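Local atomic coordinates of chorismate synthase (Campylobacter jejuni, PDB entry 1SQ1), a protein that probably converts 5-enolpyruvylshikimate-3-phosphate to chorismate with loss of phosphate, using reduced FMN as cofactor, in the last step of chorismate biosynthesis. Residues Gly217-Leu230 with Val336-Ala348. Sequence-based numbering, arbitrary orientation.
Sequences GLGEVLYDKLDSKL and VRLVLADCLLLNA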
loop_
_atom_site.group_PDB
_atom_site.type_symbol
_atom_site.label_atom_id
_atom_site.label_comp_id
_atom_site.label_asym_id
_atom_site.label_seq_id
_atom_site.Cartn_x
_atom_site.Cartn_y
_atom_site.Cartn_z
ATOM N N GLY A 217 -7.100 12.148 -18.637
ATOM C CA GLY A 217 -6.377 12.232 -17.384
ATOM C C GLY A 217 -6.467 11.029 -16.464
ATOM O O GLY A 217 -5.913 11.065 -15.372
ATOM N N LEU A 218 -7.167 9.977 -16.871
ATOM C CA LEU A 218 -7.243 8.786 -16.040
ATOM C C LEU A 218 -5.881 8.089 -16.025
ATOM O O LEU A 218 -5.379 7.659 -17.061
ATOM C CB LEU A 218 -8.307 7.837 -16.570
ATOM C CG LEU A 218 -9.727 8.324 -16.307
ATOM C CD1 LEU A 218 -10.729 7.333 -16.865
ATOM C CD2 LEU A 218 -9.927 8.488 -14.809
ATOM N N GLY A 219 -5.280 7.980 -14.846
ATOM C CA GLY A 219 -3.982 7.349 -14.737
ATOM C C GLY A 219 -3.023 8.182 -13.916
ATOM O O GLY A 219 -2.863 9.377 -14.156
ATOM N N GLU A 220 -2.388 7.539 -12.941
ATOM C CA GLU A 220 -1.428 8.188 -12.046
ATOM C C GLU A 220 -0.016 8.105 -12.608
ATOM O O GLU A 220 0.656 7.089 -12.452
ATOM C CB GLU A 220 -1.457 7.512 -10.675
ATOM C CG GLU A 220 -2.708 7.805 -9.855
ATOM C CD GLU A 220 -2.863 9.284 -9.562
ATOM O OE1 GLU A 220 -3.880 9.873 -10.000
ATOM O OE2 GLU A 220 -1.970 9.851 -8.885
ATOM N N VAL A 221 0.438 9.185 -13.230
ATOM C CA VAL A 221 1.756 9.206 -13.834
ATOM C C VAL A 221 2.904 8.860 -12.902
ATOM O O VAL A 221 2.893 9.159 -11.695
ATOM C CB VAL A 221 2.086 10.557 -14.467
ATOM C CG1 VAL A 221 2.706 11.482 -13.435
ATOM C CG2 VAL A 221 3.034 10.356 -15.621
ATOM N N LEU A 222 3.891 8.233 -13.551
ATOM C CA LEU A 222 5.141 7.725 -13.020
ATOM C C LEU A 222 5.063 6.238 -12.748
ATOM O O LEU A 222 5.491 5.447 -13.590
ATOM C CB LEU A 222 5.578 8.500 -11.789
ATOM C CG LEU A 222 6.797 9.356 -12.169
ATOM C CD1 LEU A 222 7.984 8.456 -12.468
ATOM C CD2 LEU A 222 6.503 10.210 -13.398
ATOM N N TYR A 223 4.497 5.836 -11.616
ATOM C CA TYR A 223 4.427 4.406 -11.322
ATOM C C TYR A 223 3.048 3.810 -11.051
ATOM O O TYR A 223 2.900 2.885 -10.248
ATOM C CB TYR A 223 5.399 4.062 -10.189
ATOM C CG TYR A 223 6.811 4.415 -10.589
ATOM C CD1 TYR A 223 7.406 3.820 -11.706
ATOM C CD2 TYR A 223 7.498 5.435 -9.947
ATOM C CE1 TYR A 223 8.644 4.250 -12.181
ATOM C CE2 TYR A 223 8.725 5.869 -10.411
ATOM C CZ TYR A 223 9.293 5.279 -11.529
ATOM O OH TYR A 223 10.502 5.747 -11.990
ATOM N N ASP A 224 2.037 4.337 -11.735
ATOM C CA ASP A 224 0.679 3.812 -11.624
ATOM C C ASP A 224 -0.103 4.308 -12.834
ATOM O O ASP A 224 -1.278 4.672 -12.747
ATOM C CB ASP A 224 0.003 4.234 -10.312
ATOM C CG ASP A 224 -1.112 3.263 -9.893
ATOM O OD1 ASP A 224 -1.085 2.097 -10.356
ATOM O OD2 ASP A 224 -1.995 3.650 -9.092
ATOM N N LYS A 225 0.598 4.302 -13.966
ATOM C CA LYS A 225 0.080 4.723 -15.255
ATOM C C LYS A 225 -1.037 3.791 -15.716
ATOM O O LYS A 225 -1.044 2.603 -15.395
ATOM C CB LYS A 225 1.225 4.719 -16.268
ATOM C CG LYS A 225 2.421 5.575 -15.859
ATOM C CD LYS A 225 3.436 5.617 -16.987
ATOM C CE LYS A 225 4.426 6.753 -16.826
ATOM N NZ LYS A 225 5.370 6.810 -17.989
ATOM N N LEU A 226 -1.979 4.334 -16.476
ATOM C CA LEU A 226 -3.088 3.540 -16.948
ATOM C C LEU A 226 -2.643 2.330 -17.771
ATOM O O LEU A 226 -3.242 1.258 -17.672
ATOM C CB LEU A 226 -4.055 4.402 -17.753
ATOM C CG LEU A 226 -5.248 3.562 -18.213
ATOM C CD1 LEU A 226 -6.009 3.052 -16.999
ATOM C CD2 LEU A 226 -6.136 4.375 -19.116
ATOM N N ASP A 227 -1.607 2.473 -18.591
ATOM C CA ASP A 227 -1.166 1.308 -19.363
ATOM C C ASP A 227 -0.528 0.276 -18.419
ATOM O O ASP A 227 -0.809 -0.922 -18.529
ATOM C CB ASP A 227 -0.210 1.713 -20.499
ATOM C CG ASP A 227 0.813 2.721 -20.065
ATOM O OD1 ASP A 227 1.573 3.215 -20.921
ATOM O OD2 ASP A 227 0.852 3.026 -18.859
ATOM N N SER A 228 0.306 0.734 -17.483
ATOM C CA SER A 228 0.925 -0.170 -16.505
ATOM C C SER A 228 -0.157 -1.003 -15.823
ATOM O O SER A 228 -0.147 -2.227 -15.898
ATOM C CB SER A 228 1.674 0.604 -15.416
ATOM O OG SER A 228 2.902 1.132 -15.880
ATOM N N LYS A 229 -1.082 -0.331 -15.149
ATOM C CA LYS A 229 -2.156 -1.012 -14.453
ATOM C C LYS A 229 -2.862 -1.973 -15.372
ATOM O O LYS A 229 -3.189 -3.080 -14.982
ATOM C CB LYS A 229 -3.176 -0.005 -13.928
ATOM C CG LYS A 229 -2.726 0.839 -12.764
ATOM C CD LYS A 229 -3.711 1.967 -12.524
ATOM C CE LYS A 229 -3.818 2.286 -11.051
ATOM N NZ LYS A 229 -4.633 1.256 -10.335
ATOM N N LEU A 230 -3.116 -1.550 -16.597
ATOM C CA LEU A 230 -3.825 -2.412 -17.521
ATOM C C LEU A 230 -3.017 -3.646 -17.833
ATOM O O LEU A 230 -3.550 -4.754 -17.845
ATOM C CB LEU A 230 -4.134 -1.662 -18.805
ATOM C CG LEU A 230 -5.249 -0.636 -18.653
ATOM C CD1 LEU A 230 -5.244 0.280 -19.867
ATOM C CD2 LEU A 230 -6.594 -1.353 -18.487
ATOM N N VAL A 336 -10.219 -4.816 -16.887
ATOM C CA VAL A 336 -10.047 -3.466 -17.412
ATOM C C VAL A 336 -11.071 -2.553 -16.756
ATOM O O VAL A 336 -10.864 -1.350 -16.623
ATOM C CB VAL A 336 -10.216 -3.418 -18.938
ATOM C CG1 VAL A 336 -10.110 -1.988 -19.418
ATOM C CG2 VAL A 336 -9.141 -4.271 -19.601
ATOM N N ARG A 337 -12.167 -3.147 -16.310
ATOM C CA ARG A 337 -13.217 -2.399 -15.650
ATOM C C ARG A 337 -12.664 -1.923 -14.315
ATOM O O ARG A 337 -12.603 -0.717 -14.069
ATOM C CB ARG A 337 -14.422 -3.293 -15.398
ATOM C CG ARG A 337 -15.742 -2.663 -15.744
ATOM C CD ARG A 337 -16.199 -3.043 -17.148
ATOM N NE ARG A 337 -16.852 -4.349 -17.199
ATOM C CZ ARG A 337 -17.744 -4.678 -18.135
ATOM N NH1 ARG A 337 -18.076 -3.788 -19.074
ATOM N NH2 ARG A 337 -18.295 -5.886 -18.153
ATOM N N LEU A 338 -12.260 -2.873 -13.466
ATOM C CA LEU A 338 -11.717 -2.558 -12.143
ATOM C C LEU A 338 -10.662 -1.459 -12.201
ATOM O O LEU A 338 -10.720 -0.485 -11.450
ATOM C CB LEU A 338 -11.119 -3.807 -11.501
ATOM C CG LEU A 338 -12.113 -4.887 -11.045
ATOM C CD1 LEU A 338 -11.398 -6.209 -11.026
ATOM C CD2 LEU A 338 -12.691 -4.582 -9.668
ATOM N N VAL A 339 -9.697 -1.610 -13.097
ATOM C CA VAL A 339 -8.657 -0.601 -13.221
ATOM C C VAL A 339 -9.258 0.783 -13.492
ATOM O O VAL A 339 -9.074 1.703 -12.693
ATOM C CB VAL A 339 -7.677 -0.951 -14.350
ATOM C CG1 VAL A 339 -6.581 0.095 -14.426
ATOM C CG2 VAL A 339 -7.082 -2.324 -14.104
ATOM N N LEU A 340 -9.977 0.939 -14.610
ATOM C CA LEU A 340 -10.572 2.240 -14.946
ATOM C C LEU A 340 -11.398 2.849 -13.813
ATOM O O LEU A 340 -11.278 4.044 -13.533
ATOM C CB LEU A 340 -11.435 2.144 -16.205
ATOM C CG LEU A 340 -10.644 2.104 -17.518
ATOM C CD1 LEU A 340 -11.599 1.974 -18.674
ATOM C CD2 LEU A 340 -9.775 3.346 -17.654
ATOM N N ALA A 341 -12.224 2.038 -13.158
ATOM C CA ALA A 341 -13.040 2.529 -12.065
ATOM C C ALA A 341 -12.135 2.881 -10.908
ATOM O O ALA A 341 -12.536 3.587 -9.986
ATOM C CB ALA A 341 -14.025 1.481 -11.648
ATOM N N ASP A 342 -10.907 2.367 -10.945
ATOM C CA ASP A 342 -9.945 2.660 -9.887
ATOM C C ASP A 342 -9.259 4.006 -10.183
ATOM O O ASP A 342 -9.174 4.852 -9.303
ATOM C CB ASP A 342 -8.924 1.510 -9.762
ATOM C CG ASP A 342 -7.932 1.701 -8.605
ATOM O OD1 ASP A 342 -6.974 0.899 -8.531
ATOM O OD2 ASP A 342 -8.092 2.631 -7.780
ATOM N N CYS A 343 -8.803 4.223 -11.416
ATOM C CA CYS A 343 -8.151 5.493 -11.750
ATOM C C CYS A 343 -9.139 6.638 -11.636
ATOM O O CYS A 343 -8.763 7.780 -11.348
ATOM C CB CYS A 343 -7.624 5.497 -13.182
ATOM S SG CYS A 343 -6.555 4.127 -13.622
ATOM N N LEU A 344 -10.406 6.319 -11.883
ATOM C CA LEU A 344 -11.489 7.296 -11.843
ATOM C C LEU A 344 -11.592 7.931 -10.455
ATOM O O LEU A 344 -11.842 9.134 -10.329
ATOM C CB LEU A 344 -12.803 6.600 -12.235
ATOM C CG LEU A 344 -13.972 7.422 -12.773
ATOM C CD1 LEU A 344 -15.027 6.498 -13.348
ATOM C CD2 LEU A 344 -14.533 8.250 -11.666
ATOM N N LEU A 345 -11.394 7.117 -9.419
ATOM C CA LEU A 345 -11.442 7.596 -8.046
ATOM C C LEU A 345 -10.099 8.245 -7.674
ATOM O O LEU A 345 -10.056 9.283 -7.019
ATOM C CB LEU A 345 -11.765 6.433 -7.106
ATOM C CG LEU A 345 -13.126 5.778 -7.381
ATOM C CD1 LEU A 345 -13.252 4.427 -6.685
ATOM C CD2 LEU A 345 -14.217 6.712 -6.917
ATOM N N LEU A 346 -8.999 7.648 -8.112
ATOM C CA LEU A 346 -7.686 8.196 -7.820
ATOM C C LEU A 346 -7.489 9.605 -8.351
ATOM O O LEU A 346 -6.877 10.443 -7.701
ATOM C CB LEU A 346 -6.603 7.318 -8.423
ATOM C CG LEU A 346 -6.338 5.988 -7.735
ATOM C CD1 LEU A 346 -5.296 5.235 -8.545
ATOM C CD2 LEU A 346 -5.873 6.224 -6.303
ATOM N N ASN A 347 -8.005 9.856 -9.547
ATOM C CA ASN A 347 -7.841 11.148 -10.184
ATOM C C ASN A 347 -8.865 12.181 -9.716
ATOM O O ASN A 347 -8.943 13.287 -10.254
ATOM C CB ASN A 347 -7.937 10.965 -11.691
ATOM C CG ASN A 347 -7.365 12.125 -12.446
ATOM O OD1 ASN A 347 -6.152 12.338 -12.443
ATOM N ND2 ASN A 347 -8.230 12.894 -13.100
ATOM N N ALA A 348 -9.649 11.820 -8.708
ATOM C CA ALA A 348 -10.667 12.717 -8.191
ATOM C C ALA A 348 -10.068 13.993 -7.626
ATOM O O ALA A 348 -10.356 15.094 -8.094
ATOM C CB ALA A 348 -11.479 12.009 -7.120
#
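Lys229 lies as a knob in a hole formed by Val339, Asp342, Cys343 and Leu346, where helix 226-230 and the loop before it pack on helix 336-346 in a buried contact of the chorismate synthase fold that neighbouring subunits help enclose. The two helix axes run roughly antiparallel, at 146°, and come within 10.0 Å. Lysine suits this place because its stem is apolar and its end charged: CB rests on Val339 CG1, CD passes 3.7 Å from Cys343 SG, and bends at chi3 and chi4 bring the ammonium to Asp342. The two side chains cross at about a right angle, and NZ makes a salt bridge with Asp342 OD1 at 3.0 Å, meeting it from above the carboxylate plane, 59° out of it. The Asp342 carboxylate also accepts from the backbone N atoms of Thr6, Arg7 and Leu8, so this buried charge ties the N-terminal segment to both helices.

Leucines pack around the same helix face. Leu226, its CG anti to the backbone N (chi1 -178°), brings CD1 against both Cys343 SG, 3.6 Å away, and Leu340 CD2. Gly219, whose backbone angles would jam a side chain against the preceding carbonyl, brings its CA to 5.5 Å from that of Cys343, whose small side chain is consistent with so close an approach. Leu218 lays CD2 against the helix backbone, 3.6 Å from Leu344 CA; Tyr359 of a third subunit packs on Leu218 as well. One residue beyond Lys229, Leu230 leans obliquely over Val336, placing CD2 3.7 Å from Val336 CG1.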